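Local coordinates for protein purine nucleoside phosphorylase (Thermus thermophilus, PDB 6TK9) that probably catalyses the reversible phosphorolysis of purine nucleosides such as inosine and guanosine, releasing the free base and ribose 1-phosphate, at residues Gly181-Phe186 and Met210-Glu215. Residues are numbered along the deposited sequence; the frame is centred on the assembly and turned at random.
Sequences GVYAWF and MSTVPE. With PO4 (phosphate ion), chain G.
Tyr183 reaches from its strand to the loop ahead of helix 213-222, where its hydroxyl donates a hydrogen bond to the backbone oxygen of Ser211 (OH to O, 3.1 Å). The donor OH lies above the plane of the Ser211 carbonyl, 50° out of it, and not on a lone pair. The ring gets there with CG turned anti to the backbone N of Tyr183 (chi1 -178°), and Val213 CG2 packs at its edge, 3.8 Å from Tyr183 CD1. Val213 CG2 also lies 3.6 Å from Trp185 CB, which wedges Val213 between the two aromatic side chains. The CD and CG edge of Pro214 is set over one face of the Trp185 indole, CD 3.7 Å from the centroid of the six-membered ring in a CH-pi contact. Replacing Trp185 by an alanine would probably leave Pro214 without the ring face it packs on and open a gap beside the first turn of the helix. At Phe186 the backbone takes over: its O receives a CA-H...O contact from Met210 CA at 3.3 Å. The arrangement illustrates how aromatic residues on a strand can hold a loop and the helix start after it beside a ligand site: Ser211 OG meets phosphate O4 at 2.5 Å and accepts a hydrogen bond from Thr212 OG1. Ser29, Arg80, His82 and Ala112 also bind this phosphate, consistent with a nucleoside phosphorylase pocket. Strand 179-185 runs parallel to both 124-133 and 207-209; from strand 124-133, Tyr131 touches Val213 and Asn133 touches Trp185, while Val92 of helix 89-92 packs against Pro214.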
ATOM      1  N   GLY A 181      15.992   9.648  -6.982  1.00 54.01           N
ATOM      2  CA  GLY A 181      15.117   8.556  -6.532  1.00 47.48           C
ATOM      3  C   GLY A 181      15.776   7.198  -6.476  1.00 46.66           C
ATOM      4  O   GLY A 181      17.036   7.099  -6.518  1.00 48.36           O
ATOM      5  N   VAL A 182      14.907   6.191  -6.367  1.00 42.67           N
ATOM      6  CA  VAL A 182      15.242   4.762  -6.135  1.00 40.77           C
ATOM      7  C   VAL A 182      15.235   4.067  -7.478  1.00 36.86           C
ATOM      8  O   VAL A 182      14.189   4.191  -8.171  1.00 32.62           O
ATOM      9  CB  VAL A 182      14.217   4.111  -5.193  1.00 42.23           C
ATOM     10  CG1 VAL A 182      14.527   2.641  -4.942  1.00 42.82           C
ATOM     11  CG2 VAL A 182      14.115   4.887  -3.897  1.00 38.91           C
ATOM     12  N   TYR A 183      16.326   3.357  -7.785  1.00 35.88           N
ATOM     13  CA  TYR A 183      16.489   2.564  -9.037  1.00 40.68           C
ATOM     14  C   TYR A 183      16.088   1.109  -8.785  1.00 37.65           C
ATOM     15  O   TYR A 183      16.708   0.492  -7.918  1.00 40.74           O
ATOM     16  CB  TYR A 183      17.934   2.630  -9.553  1.00 40.42           C
ATOM     17  CG  TYR A 183      18.194   1.898 -10.850  1.00 36.81           C
ATOM     18  CD1 TYR A 183      18.547   0.564 -10.850  1.00 35.34           C
ATOM     19  CD2 TYR A 183      18.139   2.544 -12.074  1.00 38.36           C
ATOM     20  CE1 TYR A 183      18.836  -0.110 -12.023  1.00 36.38           C
ATOM     21  CE2 TYR A 183      18.416   1.881 -13.262  1.00 38.23           C
ATOM     22  CZ  TYR A 183      18.767   0.542 -13.239  1.00 38.94           C
ATOM     23  OH  TYR A 183      19.023  -0.150 -14.400  1.00 43.26           O
ATOM     24  N   ALA A 184      15.119   0.586  -9.542  1.00 39.68           N
ATOM     25  CA  ALA A 184      14.693  -0.838  -9.526  1.00 38.17           C
ATOM     26  C   ALA A 184      15.324  -1.602 -10.699  1.00 37.33           C
ATOM     27  O   ALA A 184      15.054  -1.260 -11.906  1.00 36.93           O
ATOM     28  CB  ALA A 184      13.186  -0.928  -9.583  1.00 39.60           C
ATOM     29  N   TRP A 185      16.109  -2.619 -10.361  1.00 33.85           N
ATOM     30  CA  TRP A 185      16.661  -3.650 -11.283  1.00 33.32           C
ATOM     31  C   TRP A 185      15.566  -4.643 -11.670  1.00 32.07           C
ATOM     32  O   TRP A 185      15.254  -5.503 -10.868  1.00 34.68           O
ATOM     33  CB  TRP A 185      17.857  -4.364 -10.623  1.00 32.56           C
ATOM     34  CG  TRP A 185      18.512  -5.427 -11.446  1.00 28.88           C
ATOM     35  CD1 TRP A 185      18.443  -5.584 -12.799  1.00 29.64           C
ATOM     36  CD2 TRP A 185      19.416  -6.431 -10.975  1.00 28.97           C
ATOM     37  NE1 TRP A 185      19.210  -6.643 -13.193  1.00 28.46           N
ATOM     38  CE2 TRP A 185      19.816  -7.183 -12.101  1.00 29.68           C
ATOM     39  CE3 TRP A 185      19.896  -6.792  -9.716  1.00 28.76           C
ATOM     40  CZ2 TRP A 185      20.663  -8.276 -12.004  1.00 30.20           C
ATOM     41  CZ3 TRP A 185      20.727  -7.878  -9.614  1.00 29.51           C
ATOM     42  CH2 TRP A 185      21.109  -8.603 -10.744  1.00 33.02           C
ATOM     43  N   PHE A 186      14.991  -4.490 -12.857  1.00 37.24           N
ATOM     44  CA  PHE A 186      14.031  -5.428 -13.495  1.00 34.96           C
ATOM     45  C   PHE A 186      14.840  -6.315 -14.429  1.00 36.98           C
ATOM     46  O   PHE A 186      15.653  -5.762 -15.169  1.00 39.01           O
ATOM     47  CB  PHE A 186      12.960  -4.648 -14.261  1.00 36.12           C
ATOM     48  CG  PHE A 186      11.879  -5.490 -14.880  1.00 38.00           C
ATOM     49  CD1 PHE A 186      10.878  -6.047 -14.096  1.00 38.23           C
ATOM     50  CD2 PHE A 186      11.853  -5.720 -16.244  1.00 37.73           C
ATOM     51  CE1 PHE A 186       9.867  -6.809 -14.664  1.00 40.29           C
ATOM     52  CE2 PHE A 186      10.847  -6.494 -16.807  1.00 44.83           C
ATOM     53  CZ  PHE A 186       9.844  -7.027 -16.019  1.00 42.45           C
ATOM     54  N   MET A 210      17.586  -2.342 -16.339  1.00 40.00           N
ATOM     55  CA  MET A 210      18.008  -3.757 -16.357  1.00 35.46           C
ATOM     56  C   MET A 210      19.497  -3.905 -16.031  1.00 34.53           C
ATOM     57  O   MET A 210      20.047  -4.925 -16.419  1.00 35.08           O
ATOM     58  CB  MET A 210      17.697  -4.309 -17.746  1.00 35.29           C
ATOM     59  CG  MET A 210      16.256  -4.121 -18.140  1.00 35.80           C
ATOM     60  SD  MET A 210      15.943  -4.826 -19.762  1.00 41.36           S
ATOM     61  CE  MET A 210      14.187  -4.538 -19.924  1.00 39.26           C
ATOM     62  N   SER A 211      20.113  -2.972 -15.299  1.00 36.09           N
ATOM     63  CA  SER A 211      21.575  -2.954 -15.014  1.00 36.22           C
ATOM     64  C   SER A 211      21.881  -2.381 -13.623  1.00 37.95           C
ATOM     65  O   SER A 211      20.937  -2.088 -12.905  1.00 38.25           O
ATOM     66  CB  SER A 211      22.235  -2.116 -16.052  1.00 39.38           C
ATOM     67  OG  SER A 211      21.991  -0.738 -15.794  1.00 39.87           O
ATOM     68  N   THR A 212      23.171  -2.190 -13.286  1.00 41.40           N
ATOM     69  CA  THR A 212      23.704  -1.247 -12.250  1.00 36.88           C
ATOM     70  C   THR A 212      23.709  -1.853 -10.848  1.00 36.26           C
ATOM     71  O   THR A 212      24.730  -1.724 -10.145  1.00 33.59           O
ATOM     72  CB  THR A 212      22.876   0.037 -12.152  1.00 40.91           C
ATOM     73  OG1 THR A 212      22.791   0.573 -13.471  1.00 46.00           O
ATOM     74  CG2 THR A 212      23.457   1.057 -11.196  1.00 42.59           C
ATOM     75  N   VAL A 213      22.588  -2.429 -10.413  1.00 37.65           N
ATOM     76  CA  VAL A 213      22.444  -2.939  -9.015  1.00 35.54           C
ATOM     77  C   VAL A 213      23.526  -3.985  -8.742  1.00 34.24           C
ATOM     78  O   VAL A 213      24.184  -3.914  -7.717  1.00 37.03           O
ATOM     79  CB  VAL A 213      21.011  -3.431  -8.756  1.00 35.18           C
ATOM     80  CG1 VAL A 213      20.882  -4.209  -7.459  1.00 36.63           C
ATOM     81  CG2 VAL A 213      20.042  -2.260  -8.774  1.00 35.96           C
ATOM     82  N   PRO A 214      23.807  -4.969  -9.625  1.00 34.84           N
ATOM     83  CA  PRO A 214      24.843  -5.950  -9.314  1.00 34.55           C
ATOM     84  C   PRO A 214      26.198  -5.247  -9.150  1.00 34.90           C
ATOM     85  O   PRO A 214      26.933  -5.607  -8.263  1.00 34.31           O
ATOM     86  CB  PRO A 214      24.819  -6.963 -10.474  1.00 34.77           C
ATOM     87  CG  PRO A 214      23.893  -6.381 -11.534  1.00 34.93           C
ATOM     88  CD  PRO A 214      23.124  -5.240 -10.903  1.00 35.61           C
ATOM     89  N   GLU A 215      26.474  -4.261 -10.005  1.00 39.47           N
ATOM     90  CA  GLU A 215      27.687  -3.402  -9.957  1.00 41.86           C
ATOM     91  C   GLU A 215      27.718  -2.701  -8.593  1.00 43.41           C
ATOM     92  O   GLU A 215      28.763  -2.803  -7.895  1.00 46.80           O
ATOM     93  CB  GLU A 215      27.727  -2.437 -11.156  1.00 44.18           C
ATOM     94  CG  GLU A 215      27.961  -3.151 -12.481  1.00 46.04           C
ATOM     95  CD  GLU A 215      27.211  -2.618 -13.691  1.00 50.23           C
ATOM     96  OE1 GLU A 215      27.610  -1.568 -14.205  1.00 57.27           O
ATOM     97  OE2 GLU A 215      26.247  -3.267 -14.140  1.00 50.93           O
TER
HETATM   98  P   PO4 G 301      21.771   0.242 -19.510  1.00 43.27           P
HETATM   99  O1  PO4 G 301      22.953  -0.726 -19.671  1.00 38.46           O
HETATM  100  O2  PO4 G 301      20.651  -0.140 -20.475  1.00 39.70           O
HETATM  101  O3  PO4 G 301      22.194   1.667 -19.804  1.00 44.60           O
HETATM  102  O4  PO4 G 301      21.296   0.176 -18.062  1.00 43.18           O